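Local atomic coordinates of 3-oxoacyl-(Acyl-carrier protein) synthase (Burkholderia xenovorans, PDB entry 4EFI), a protein that probably catalyses a decarboxylative condensation on an acyl-carrier protein, as a 3-oxoacyl-[acyl-carrier-protein] synthase of the KAS III family in the thiolase superfamily. Residues P132-L137 / V150-G155; H192-A197 / P247-R252; G201-I206 / K213-A218; F239-N244 / V332-A337; F269-L274 / P307-T312. All coordinates share one frame; numbering follows the deposited sequence.

Interaction 1 (P132-L137 / V150-G155); sequences PQALWL and VLLAVG
L152 points its forked end at the helix and meets A134 and L135. Both methyls approach the A134 carbonyl oxygen from the same side; L152 CD1 and CD2 each lie 3.6 Å from A134 O. The branch CD1 does most of the other work. L152 CD1 also lies 4.0 Å from A134 CB and 3.8 Å from L135 N, so it touches the helix backbone as well as the side chains. The L152 chain is put there by chi1 of -51°, which sets CG beside the backbone N, and by an extended second torsion. L135 CB leaves the helix away from the strand, but the chain turns back and brings L135 CD2 to 3.9 Å from L152 CD1. The two leucines cross at about a right angle, end of one against end of the other. V154, two residues along the strand, also faces the helix and rests V154 CG2 against A134 CB at 4.3 Å. The small methyl of A134 thus sits opposite two larger side chains. All four residues are buried, and the contact is apolar apart from backbone atoms A134 O and L135 N, against which the L152 methyls rest. Helix and strand run nearly antiparallel, at 165°, with their axes 9.3 Å apart. Strand 120-124, helix 130-143 and strand 149-156 form a beta-alpha-beta crossover. The helix also touches strands 190-197 and 335-343, so it lies between the two sheets, as the central helices of a thiolase fold do.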
# COMPACT_ATOMS: atom_id res chain seq x y z
N PRO A 132 4.63 5.12 -0.12
CA PRO A 132 5.41 6.37 -0.13
C PRO A 132 6.83 6.17 -0.66
O PRO A 132 7.40 7.03 -1.28
CB PRO A 132 5.39 6.83 1.33
CG PRO A 132 4.16 6.20 1.87
CD PRO A 132 4.09 4.85 1.22
N GLN A 133 7.41 4.99 -0.40
CA GLN A 133 8.74 4.67 -0.94
C GLN A 133 8.75 4.57 -2.45
O GLN A 133 9.70 5.03 -3.09
CB GLN A 133 9.29 3.38 -0.31
CG GLN A 133 9.38 3.43 1.21
CD GLN A 133 10.21 2.32 1.79
OE1 GLN A 133 9.77 1.61 2.71
NE2 GLN A 133 11.42 2.20 1.31
N ALA A 134 7.72 3.95 -3.01
CA ALA A 134 7.58 3.87 -4.46
C ALA A 134 7.44 5.26 -5.09
O ALA A 134 8.04 5.54 -6.13
CB ALA A 134 6.38 3.02 -4.83
N LEU A 135 6.64 6.11 -4.46
CA LEU A 135 6.50 7.49 -4.94
C LEU A 135 7.84 8.19 -4.94
O LEU A 135 8.23 8.83 -5.91
CB LEU A 135 5.51 8.28 -4.06
CG LEU A 135 4.02 7.94 -4.20
CD1 LEU A 135 3.22 8.77 -3.21
CD2 LEU A 135 3.52 8.21 -5.58
N TRP A 136 8.57 8.09 -3.83
CA TRP A 136 9.87 8.73 -3.75
C TRP A 136 10.82 8.20 -4.83
O TRP A 136 11.47 8.99 -5.53
CB TRP A 136 10.51 8.57 -2.36
CG TRP A 136 11.94 8.91 -2.42
CD1 TRP A 136 12.47 10.14 -2.56
CD2 TRP A 136 13.04 7.99 -2.45
NE1 TRP A 136 13.84 10.06 -2.69
CE2 TRP A 136 14.21 8.74 -2.62
CE3 TRP A 136 13.13 6.59 -2.35
CZ2 TRP A 136 15.48 8.13 -2.67
CZ3 TRP A 136 14.37 5.99 -2.42
CH2 TRP A 136 15.53 6.77 -2.58
N LEU A 137 10.90 6.88 -4.98
CA LEU A 137 11.85 6.32 -5.92
C LEU A 137 11.51 6.77 -7.33
O LEU A 137 12.39 7.17 -8.10
CB LEU A 137 11.89 4.81 -5.84
CG LEU A 137 12.96 4.20 -6.74
CD1 LEU A 137 14.35 4.78 -6.46
CD2 LEU A 137 12.96 2.70 -6.52
N VAL A 150 6.90 7.29 -15.42
CA VAL A 150 7.14 6.13 -14.56
C VAL A 150 5.79 5.55 -14.16
O VAL A 150 4.87 6.29 -13.81
CB VAL A 150 7.94 6.50 -13.29
CG1 VAL A 150 8.09 5.31 -12.36
CG2 VAL A 150 9.32 7.05 -13.69
N LEU A 151 5.68 4.22 -14.22
CA LEU A 151 4.54 3.49 -13.69
C LEU A 151 4.93 2.76 -12.41
O LEU A 151 5.94 2.06 -12.36
CB LEU A 151 4.02 2.47 -14.71
CG LEU A 151 3.45 3.08 -16.00
CD1 LEU A 151 2.95 1.97 -16.90
CD2 LEU A 151 2.32 4.05 -15.69
N LEU A 152 4.11 2.96 -11.37
CA LEU A 152 4.27 2.26 -10.11
C LEU A 152 3.15 1.27 -9.97
O LEU A 152 1.98 1.65 -9.79
CB LEU A 152 4.25 3.23 -8.92
CG LEU A 152 5.17 4.43 -8.98
CD1 LEU A 152 4.88 5.33 -7.79
CD2 LEU A 152 6.62 4.01 -9.02
N ALA A 153 3.50 -0.00 -10.06
CA ALA A 153 2.55 -1.10 -9.94
C ALA A 153 2.66 -1.61 -8.51
O ALA A 153 3.66 -2.24 -8.14
CB ALA A 153 2.91 -2.20 -10.93
N VAL A 154 1.69 -1.28 -7.66
CA VAL A 154 1.77 -1.55 -6.23
C VAL A 154 0.55 -2.39 -5.87
O VAL A 154 -0.60 -1.94 -6.02
CB VAL A 154 1.84 -0.25 -5.41
CG1 VAL A 154 1.93 -0.59 -3.91
CG2 VAL A 154 3.01 0.60 -5.89
N GLY A 155 0.77 -3.63 -5.46
CA GLY A 155 -0.36 -4.53 -5.27
C GLY A 155 0.02 -5.77 -4.50
O GLY A 155 1.19 -6.10 -4.35

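Interaction 2 (H192-A197 / P247-R252); sequences HFIIGA and PKLVSR
I194 of strand 192-197 faces L249 of helix 247-252 with their CA atoms 7.4 Å apart, the nearest pair of the two backbones. The side chains meet at only a few points. L249 does not aim its CB at the strand, but L249 CD1 swings over and lies 3.6 Å from I194 CB and 3.7 Å from I194 CG2. CG of L249 stands opposite the backbone N (chi1 174°), which carries this branch toward the sheet. The isoleucine and the leucine slide past each other in opposite directions, so they meet along their flanks. The far end of I194 has another neighbour. I194 CD1 touches R252 CG at 3.6 Å and R252 CB at 3.9 Å, and the two side chains cross at about a right angle. R252 then bends at its second torsion (65°) and takes its charged end beyond the isoleucine, where NE forms a salt bridge with E11 of strand 10-15. F193 and I195 point to the other face of the sheet, where they touch helix 130-143. Strand 190-197 is therefore packed between a central helix and the outer helix 235-257, in keeping with the layered thiolase fold. I194 and L249 are buried and R252 is exposed. The chemistry is divided accordingly: apolar contact inside, with the aliphatic part of R252 extending it to the exposed edge, where its charge is met by E11 from outside the two segments.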
# COMPACT_ATOMS: atom_id res chain seq x y z
N HIS A 192 8.01 15.87 -0.10
CA HIS A 192 8.85 15.50 1.04
C HIS A 192 8.50 14.09 1.51
O HIS A 192 7.33 13.69 1.51
CB HIS A 192 8.64 16.47 2.21
CG HIS A 192 9.00 17.87 1.88
ND1 HIS A 192 10.26 18.38 2.07
CD2 HIS A 192 8.27 18.87 1.32
CE1 HIS A 192 10.30 19.64 1.66
NE2 HIS A 192 9.10 19.96 1.21
N PHE A 193 9.53 13.34 1.91
CA PHE A 193 9.39 11.95 2.29
C PHE A 193 10.28 11.66 3.49
O PHE A 193 11.33 12.28 3.66
CB PHE A 193 9.84 11.02 1.17
CG PHE A 193 9.18 11.28 -0.14
CD1 PHE A 193 9.72 12.19 -1.04
CD2 PHE A 193 8.02 10.61 -0.51
CE1 PHE A 193 9.10 12.42 -2.27
CE2 PHE A 193 7.43 10.83 -1.74
CZ PHE A 193 7.96 11.74 -2.61
N ILE A 194 9.84 10.72 4.32
CA ILE A 194 10.66 10.17 5.40
C ILE A 194 10.58 8.66 5.32
O ILE A 194 9.49 8.11 5.13
CB ILE A 194 10.21 10.65 6.80
CG1 ILE A 194 10.21 12.18 6.85
CG2 ILE A 194 11.12 10.03 7.88
CD1 ILE A 194 9.88 12.77 8.22
N ILE A 195 11.72 7.98 5.36
CA ILE A 195 11.75 6.52 5.23
C ILE A 195 12.61 5.92 6.32
O ILE A 195 13.78 6.30 6.47
CB ILE A 195 12.27 6.06 3.85
CG1 ILE A 195 11.45 6.67 2.70
CG2 ILE A 195 12.25 4.54 3.75
CD1 ILE A 195 12.00 6.32 1.30
N GLY A 196 12.05 5.01 7.13
CA GLY A 196 12.78 4.39 8.22
C GLY A 196 12.66 2.88 8.22
O GLY A 196 11.71 2.33 7.66
N ALA A 197 13.58 2.22 8.90
CA ALA A 197 13.66 0.75 8.93
C ALA A 197 14.12 0.29 10.30
O ALA A 197 14.96 0.93 10.92
CB ALA A 197 14.65 0.26 7.89
N PRO A 247 3.24 8.23 15.14
CA PRO A 247 2.96 9.63 15.49
C PRO A 247 4.18 10.55 15.32
O PRO A 247 4.04 11.69 14.89
CB PRO A 247 2.51 9.55 16.95
CG PRO A 247 1.91 8.17 17.06
CD PRO A 247 2.82 7.31 16.21
N LYS A 248 5.36 10.04 15.63
CA LYS A 248 6.61 10.78 15.44
C LYS A 248 6.88 11.04 13.96
O LYS A 248 7.32 12.11 13.56
CB LYS A 248 7.77 10.00 16.05
N LEU A 249 6.60 10.04 13.13
CA LEU A 249 6.69 10.20 11.69
C LEU A 249 5.75 11.30 11.18
O LEU A 249 6.14 12.13 10.37
CB LEU A 249 6.35 8.87 11.02
CG LEU A 249 6.27 8.87 9.49
CD1 LEU A 249 7.62 9.16 8.87
CD2 LEU A 249 5.70 7.55 9.01
N VAL A 250 4.52 11.30 11.67
CA VAL A 250 3.54 12.28 11.23
C VAL A 250 4.02 13.68 11.62
O VAL A 250 4.03 14.60 10.80
CB VAL A 250 2.14 12.01 11.82
CG1 VAL A 250 1.18 13.15 11.53
CG2 VAL A 250 1.59 10.69 11.27
N SER A 251 4.42 13.84 12.88
CA SER A 251 4.87 15.14 13.37
C SER A 251 6.01 15.69 12.51
O SER A 251 5.98 16.82 12.04
CB SER A 251 5.31 15.03 14.83
OG SER A 251 5.78 16.27 15.32
N ARG A 252 7.02 14.86 12.30
CA ARG A 252 8.22 15.32 11.59
C ARG A 252 7.92 15.61 10.12
O ARG A 252 8.44 16.56 9.54
CB ARG A 252 9.38 14.34 11.74
CG ARG A 252 10.66 14.83 11.11
CD ARG A 252 11.24 16.07 11.78
NE ARG A 252 12.41 16.51 11.02
CZ ARG A 252 12.88 17.74 10.95
NH1 ARG A 252 12.31 18.71 11.65
NH2 ARG A 252 13.94 17.99 10.19

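Interaction 3 (G201-I206 / K213-A218); sequences GARNLI and KPYDAA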
# COMPACT_ATOMS: atom_id res chain seq x y z
N GLY A 201 12.34 -5.91 14.07
CA GLY A 201 10.94 -6.32 14.00
C GLY A 201 10.60 -7.43 13.02
O GLY A 201 9.42 -7.79 12.88
N ALA A 202 11.59 -7.97 12.32
CA ALA A 202 11.33 -9.00 11.33
C ALA A 202 10.47 -10.13 11.88
O ALA A 202 9.50 -10.55 11.24
CB ALA A 202 12.65 -9.54 10.78
N ARG A 203 10.82 -10.64 13.06
CA ARG A 203 10.15 -11.80 13.64
C ARG A 203 8.71 -11.52 14.10
O ARG A 203 8.01 -12.44 14.50
CB ARG A 203 10.96 -12.36 14.81
CG ARG A 203 10.91 -11.50 16.05
CD ARG A 203 11.93 -11.94 17.11
NE ARG A 203 11.75 -13.33 17.56
CZ ARG A 203 11.02 -13.70 18.60
NH1 ARG A 203 10.36 -12.81 19.33
NH2 ARG A 203 10.94 -14.99 18.93
N ASN A 204 8.27 -10.26 14.03
CA ASN A 204 6.92 -9.91 14.48
C ASN A 204 5.89 -9.84 13.34
O ASN A 204 4.70 -9.74 13.59
CB ASN A 204 6.95 -8.59 15.26
CG ASN A 204 7.75 -8.72 16.52
OD1 ASN A 204 7.79 -9.79 17.12
ND2 ASN A 204 8.41 -7.64 16.92
N LEU A 205 6.36 -9.91 12.11
CA LEU A 205 5.48 -9.89 10.94
C LEU A 205 6.26 -10.57 9.83
O LEU A 205 7.17 -9.99 9.22
CB LEU A 205 5.11 -8.44 10.57
CG LEU A 205 3.65 -8.21 10.18
CD1 LEU A 205 3.35 -6.71 9.98
CD2 LEU A 205 3.31 -9.02 8.94
N ILE A 206 5.92 -11.84 9.61
CA ILE A 206 6.80 -12.73 8.87
C ILE A 206 6.02 -13.92 8.32
O ILE A 206 5.07 -14.38 8.93
CB ILE A 206 7.99 -13.20 9.77
CG1 ILE A 206 8.98 -14.07 8.99
CG2 ILE A 206 7.50 -13.93 11.00
CD1 ILE A 206 10.35 -14.14 9.66
N LYS A 213 15.49 -19.46 3.60
CA LYS A 213 16.02 -19.72 4.93
C LYS A 213 14.89 -19.80 5.94
O LYS A 213 14.63 -18.80 6.61
CB LYS A 213 17.01 -18.61 5.32
CG LYS A 213 17.82 -18.86 6.62
CD LYS A 213 18.76 -17.70 6.97
CE LYS A 213 19.49 -17.91 8.29
NZ LYS A 213 20.60 -18.89 8.17
N PRO A 214 14.24 -20.99 6.07
CA PRO A 214 13.07 -21.13 6.93
C PRO A 214 13.36 -20.65 8.35
O PRO A 214 14.34 -21.06 8.95
CB PRO A 214 12.76 -22.63 6.90
CG PRO A 214 13.98 -23.29 6.35
CD PRO A 214 14.65 -22.27 5.47
N TYR A 215 12.51 -19.76 8.85
CA TYR A 215 12.57 -19.32 10.23
C TYR A 215 12.32 -20.51 11.16
O TYR A 215 11.56 -21.42 10.81
CB TYR A 215 11.52 -18.25 10.44
CG TYR A 215 11.41 -17.70 11.84
CD1 TYR A 215 12.15 -16.59 12.23
CD2 TYR A 215 10.53 -18.25 12.76
CE1 TYR A 215 12.02 -16.06 13.50
CE2 TYR A 215 10.40 -17.73 14.03
CZ TYR A 215 11.15 -16.64 14.39
OH TYR A 215 11.02 -16.11 15.65
N ASP A 216 12.99 -20.55 12.31
CA ASP A 216 12.85 -21.65 13.27
C ASP A 216 11.56 -21.51 14.10
O ASP A 216 11.58 -21.13 15.28
CB ASP A 216 14.08 -21.72 14.18
CG ASP A 216 14.14 -23.00 14.98
OD1 ASP A 216 13.17 -23.79 14.93
OD2 ASP A 216 15.16 -23.22 15.66
N ALA A 217 10.44 -21.81 13.46
CA ALA A 217 9.13 -21.68 14.06
C ALA A 217 8.98 -22.59 15.27
O ALA A 217 8.34 -22.21 16.25
CB ALA A 217 8.05 -21.96 13.03
N ALA A 218 9.56 -23.78 15.21
CA ALA A 218 9.41 -24.75 16.30
C ALA A 218 9.99 -24.20 17.60
O ALA A 218 9.56 -24.58 18.69
CB ALA A 218 10.09 -26.06 15.93
O HOH W 1 12.20 -17.30 18.69
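Y215 reaches from its loop to I206 and R203, and its two ends are held differently. The packed part is the ring. I206 leaves its backbone toward the tyrosine, and the end of its long branch, I206 CD1, comes to 4.0 Å from Y215 CD1. The two side chains cross at about a right angle. Near the hydroxyl end, R203 CB lies 4.1 Å from Y215 CE1, so aliphatic carbon from two residues lies against the ring. An extended first torsion (179°) carries the tyrosine ring out from its loop to segment 201-206. The hydroxyl end is looser. The R203 chain bends at its third torsion (-59°) and brings the guanidinium near the phenol oxygen, with R203 NE and NH2 each 3.5 Å from Y215 OH. The guanidinium and ring planes are 45° apart. A water lies in the guanidinium plane at its edge and accepts a bond of 2.6 Å from R203 NH2. The same water gives only a weak bond to Y215 OH. A stronger partner of that hydroxyl is D220, which also makes a long, weak ion pair with R203 NH2. This is a surface contact in the long excursion between strands 205-206 and 232-233. Its chemistry changes along the tyrosine: apolar carbons lie against the ring, while R203, D220 and water group round the hydroxyl.

Interaction 4 (F239-N244 / V332-A337); sequences FNFTLN and VGYSWA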
# COMPACT_ATOMS: atom_id res chain seq x y z
N PHE A 239 1.30 -3.34 17.37
CA PHE A 239 0.56 -2.19 17.90
C PHE A 239 1.50 -1.23 18.63
O PHE A 239 1.44 -0.02 18.42
CB PHE A 239 -0.57 -2.65 18.83
CG PHE A 239 -1.38 -1.51 19.40
CD1 PHE A 239 -2.48 -1.01 18.72
CD2 PHE A 239 -1.05 -0.95 20.62
CE1 PHE A 239 -3.23 0.04 19.24
CE2 PHE A 239 -1.78 0.10 21.14
CZ PHE A 239 -2.87 0.60 20.45
N ASN A 240 2.35 -1.76 19.49
CA ASN A 240 3.30 -0.91 20.22
C ASN A 240 4.32 -0.24 19.30
O ASN A 240 4.61 0.94 19.49
CB ASN A 240 3.98 -1.73 21.31
CG ASN A 240 3.01 -2.13 22.42
OD1 ASN A 240 2.07 -1.40 22.73
ND2 ASN A 240 3.22 -3.30 23.00
N PHE A 241 4.87 -0.98 18.34
CA PHE A 241 5.76 -0.40 17.32
C PHE A 241 5.08 0.77 16.63
O PHE A 241 5.64 1.87 16.52
CB PHE A 241 6.15 -1.47 16.26
CG PHE A 241 6.42 -0.91 14.86
CD1 PHE A 241 7.53 -0.11 14.61
CD2 PHE A 241 5.57 -1.21 13.79
CE1 PHE A 241 7.77 0.39 13.32
CE2 PHE A 241 5.81 -0.71 12.50
CZ PHE A 241 6.91 0.09 12.27
N THR A 242 3.85 0.54 16.17
CA THR A 242 3.13 1.51 15.38
C THR A 242 2.81 2.77 16.19
O THR A 242 3.01 3.89 15.71
CB THR A 242 1.83 0.92 14.83
OG1 THR A 242 2.11 -0.23 14.02
CG2 THR A 242 1.13 1.93 13.96
N LEU A 243 2.29 2.59 17.40
CA LEU A 243 1.79 3.71 18.19
C LEU A 243 2.94 4.61 18.63
O LEU A 243 2.72 5.78 18.97
CB LEU A 243 1.02 3.20 19.41
N ASN A 244 4.14 4.06 18.62
CA ASN A 244 5.33 4.83 18.96
C ASN A 244 5.93 5.50 17.73
O ASN A 244 6.15 6.71 17.72
CB ASN A 244 6.37 3.93 19.64
N VAL A 332 5.47 -4.26 7.87
CA VAL A 332 6.47 -5.30 7.65
C VAL A 332 7.88 -4.73 7.53
O VAL A 332 8.11 -3.81 6.76
CB VAL A 332 6.15 -6.11 6.35
CG1 VAL A 332 7.21 -7.15 6.10
CG2 VAL A 332 4.83 -6.80 6.44
N GLY A 333 8.83 -5.31 8.26
CA GLY A 333 10.23 -4.95 8.11
C GLY A 333 11.01 -5.07 9.41
O GLY A 333 11.91 -5.90 9.51
N TYR A 334 10.69 -4.27 10.42
CA TYR A 334 9.75 -3.15 10.34
C TYR A 334 10.20 -2.07 9.38
O TYR A 334 11.40 -1.81 9.21
CB TYR A 334 9.63 -2.47 11.70
CG TYR A 334 8.97 -3.24 12.81
CD1 TYR A 334 7.94 -4.15 12.56
CD2 TYR A 334 9.34 -3.01 14.12
CE1 TYR A 334 7.32 -4.82 13.61
CE2 TYR A 334 8.71 -3.67 15.17
CZ TYR A 334 7.71 -4.56 14.90
OH TYR A 334 7.08 -5.22 15.94
N SER A 335 9.23 -1.38 8.81
CA SER A 335 9.48 -0.30 7.88
C SER A 335 8.37 0.74 8.06
O SER A 335 7.22 0.38 8.34
CB SER A 335 9.52 -0.87 6.46
OG SER A 335 9.77 0.14 5.51
N TRP A 336 8.70 2.00 7.88
CA TRP A 336 7.70 3.06 7.90
C TRP A 336 8.11 4.16 6.93
O TRP A 336 9.30 4.36 6.68
CB TRP A 336 7.49 3.63 9.31
CG TRP A 336 8.71 4.19 9.95
CD1 TRP A 336 9.06 5.50 9.99
CD2 TRP A 336 9.73 3.48 10.67
NE1 TRP A 336 10.25 5.66 10.67
CE2 TRP A 336 10.66 4.43 11.12
CE3 TRP A 336 9.93 2.13 10.98
CZ2 TRP A 336 11.81 4.08 11.83
CZ3 TRP A 336 11.06 1.78 11.71
CH2 TRP A 336 11.98 2.75 12.13
N ALA A 337 7.15 4.87 6.36
CA ALA A 337 7.47 5.85 5.34
C ALA A 337 6.33 6.84 5.17
O ALA A 337 5.15 6.47 5.31
CB ALA A 337 7.80 5.18 4.02
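F241 of helix 239-244 and Y334 form the main aromatic contact, a face-to-face stack. Their centroids are 3.9 Å apart and their planes differ by 12°. The two side chains slide past each other in opposite directions. Thus F241 CG lies over the Y334 ring toward its rim, while Y334 CG lies over the centre of the F241 ring. The closest carbons are F241 CD1 and Y334 CD2, at 3.5 Å. A CH-pi contact adds to the stack: Y334 CB sits over the same face of F241, 4.1 Å from the ring centroid. The third aromatic residue, W336, comes to the edge of the F241 ring. W336 CE3 lies 3.6 Å from F241 CE1, and the planes of the indole six-membered ring and the F241 ring differ by 56°. The tryptophan chi1 of 58° sets CG between the backbone N and the carbonyl carbon and turns the indole toward the helix. The strand backbone also comes close: S335 O lies near the plane of the F241 ring at its edge, 4.0 Å from F241 CZ. The hydrogen bonds lie outside the pair: Y334 OH bonds to N204 ND2, and W336 NE1 to the carbonyl of A8. The turn before Y334 has a cis peptide bond between G333 and Y334, leading into strand 335-343. The cluster joins outer helix 235-257 to the start of this strand. Cohesion here is mainly aromatic and dispersive, while the hydrogen bonds of Y334 and W336 probably limit the movement of the two rings against which F241 lies.

Interaction 5 (F269-L274 / P307-T312); sequences FHQANL and PLLITT
The loop that leaves strand 266-269 carries Q271, and its amide packs on L309 of helix 305-313. L309 meets the amide with both methyls. L309 CD2 lies 3.6 Å from Q271 NE2, and L309 CD1 lies 3.9 Å from Q271 CD. L309 CD2 also comes to 3.8 Å from F269 O. The leucine leaves the helix toward the loop, and the two side chains cross at about a right angle. Q271 bends at its second torsion (-78°), and its amide folds back to the end of the preceding strand. There Q271 NE2 gives a bond of 3.0 Å to F269 O. It is almost straight, at 179°, and the acceptor lies in the amide plane, although the donor is tilted 27° from the carbonyl plane. OE1 of the same amide accepts from N294 N, so both ends of the buried amide are bonded, which should hold it in one orientation. Q271 is also the centre of an inverse gamma turn. The loop reads HQAN, and H270, next to Q271, contacts C128 and N300. This is consistent with the Cys-His-Asn active site of KAS III enzymes in the thiolase fold. H270 ND1 is bonded to S305 OG, at the start of the helix that carries L309, and the same helix packs on strand 17-26 through L308.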
# COMPACT_ATOMS: atom_id res chain seq x y z
N PHE A 269 -3.58 6.99 5.67
CA PHE A 269 -2.82 5.98 6.38
C PHE A 269 -3.03 4.62 5.77
O PHE A 269 -4.13 4.28 5.32
CB PHE A 269 -3.28 5.88 7.84
CG PHE A 269 -2.83 7.03 8.70
CD1 PHE A 269 -3.52 8.22 8.68
CD2 PHE A 269 -1.70 6.93 9.50
CE1 PHE A 269 -3.11 9.31 9.47
CE2 PHE A 269 -1.29 8.00 10.28
CZ PHE A 269 -2.00 9.19 10.26
N HIS A 270 -2.00 3.80 5.82
CA HIS A 270 -2.16 2.39 5.57
C HIS A 270 -3.29 1.89 6.43
O HIS A 270 -3.35 2.19 7.63
CB HIS A 270 -0.88 1.64 5.88
CG HIS A 270 -1.08 0.16 6.03
ND1 HIS A 270 -1.63 -0.59 5.07
CD2 HIS A 270 -0.79 -0.70 7.08
CE1 HIS A 270 -1.68 -1.87 5.47
NE2 HIS A 270 -1.17 -1.93 6.71
N GLN A 271 -4.21 1.12 5.84
CA GLN A 271 -5.44 0.71 6.50
C GLN A 271 -5.21 -0.55 7.33
O GLN A 271 -5.67 -1.63 6.99
CB GLN A 271 -6.54 0.51 5.46
CG GLN A 271 -6.82 1.79 4.65
CD GLN A 271 -7.66 2.78 5.42
OE1 GLN A 271 -8.86 2.57 5.63
NE2 GLN A 271 -7.04 3.88 5.85
N ALA A 272 -4.45 -0.41 8.41
CA ALA A 272 -4.00 -1.56 9.17
C ALA A 272 -5.16 -2.28 9.86
O ALA A 272 -5.28 -3.51 9.77
CB ALA A 272 -2.96 -1.13 10.21
N ASN A 273 -5.96 -1.51 10.57
CA ASN A 273 -7.22 -1.91 11.19
C ASN A 273 -7.81 -0.65 11.82
O ASN A 273 -7.09 0.29 12.15
CB ASN A 273 -7.06 -3.05 12.20
CG ASN A 273 -6.29 -2.64 13.44
OD1 ASN A 273 -6.84 -2.01 14.33
ND2 ASN A 273 -5.05 -3.07 13.53
N LEU A 274 -9.13 -0.63 11.99
CA LEU A 274 -9.78 0.61 12.38
C LEU A 274 -9.39 1.06 13.79
O LEU A 274 -9.20 2.24 14.03
CB LEU A 274 -11.31 0.47 12.25
CG LEU A 274 -12.09 1.76 12.51
CD1 LEU A 274 -11.69 2.89 11.60
CD2 LEU A 274 -13.58 1.47 12.36
N PRO A 307 -2.94 3.73 -2.21
CA PRO A 307 -3.50 4.11 -3.52
C PRO A 307 -4.97 3.70 -3.67
O PRO A 307 -5.75 4.42 -4.31
CB PRO A 307 -2.58 3.39 -4.53
CG PRO A 307 -1.86 2.34 -3.76
CD PRO A 307 -1.72 2.92 -2.35
N LEU A 308 -5.38 2.60 -3.06
CA LEU A 308 -6.80 2.19 -3.10
C LEU A 308 -7.64 3.22 -2.35
O LEU A 308 -8.73 3.62 -2.82
CB LEU A 308 -6.98 0.78 -2.52
CG LEU A 308 -8.41 0.24 -2.56
CD1 LEU A 308 -8.93 0.08 -3.97
CD2 LEU A 308 -8.45 -1.08 -1.79
N LEU A 309 -7.13 3.73 -1.25
CA LEU A 309 -7.80 4.76 -0.48
C LEU A 309 -7.96 6.03 -1.35
O LEU A 309 -9.02 6.67 -1.35
CB LEU A 309 -7.00 5.05 0.79
CG LEU A 309 -7.66 5.80 1.92
CD1 LEU A 309 -8.80 5.01 2.49
CD2 LEU A 309 -6.59 6.04 2.96
N ILE A 310 -6.91 6.40 -2.09
CA ILE A 310 -7.00 7.56 -2.98
C ILE A 310 -8.12 7.35 -3.98
O ILE A 310 -8.94 8.23 -4.19
CB ILE A 310 -5.67 7.80 -3.72
CG1 ILE A 310 -4.59 8.19 -2.72
CG2 ILE A 310 -5.82 8.87 -4.82
CD1 ILE A 310 -3.20 8.23 -3.27
N THR A 311 -8.16 6.20 -4.65
CA THR A 311 -9.13 6.03 -5.73
C THR A 311 -10.56 5.91 -5.22
O THR A 311 -11.48 6.44 -5.85
CB THR A 311 -8.78 4.89 -6.72
OG1 THR A 311 -8.86 3.61 -6.08
CG2 THR A 311 -7.41 5.08 -7.30
N THR A 312 -10.79 5.22 -4.11
CA THR A 312 -12.14 5.03 -3.63
C THR A 312 -12.67 6.23 -2.84
O THR A 312 -13.89 6.44 -2.81
CB THR A 312 -12.32 3.75 -2.77
OG1 THR A 312 -11.66 3.89 -1.52
CG2 THR A 312 -11.81 2.53 -3.48

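In the fold
Interactions 2 and 4 are neighbours, with centres about 11 Å apart. Both join helix 235-257 to one sheet, and G196 N bonds to W336 O at 2.9 Å between their strands. Interaction 1 lies beyond that sheet, about 17 Å from interaction 2 between centres, and W136 meets F193 edge to face. S129 bonds to both Q133 and S335, so it ties interaction 1 to interaction 4. It follows C128, which H270 of interaction 5 touches at the probable active site. The centres of interactions 1 and 5 are about 15 Å apart. Interaction 3 is peripheral, its centre about 16 Å from that of interaction 4, and the N204-Y334 bond ties the two.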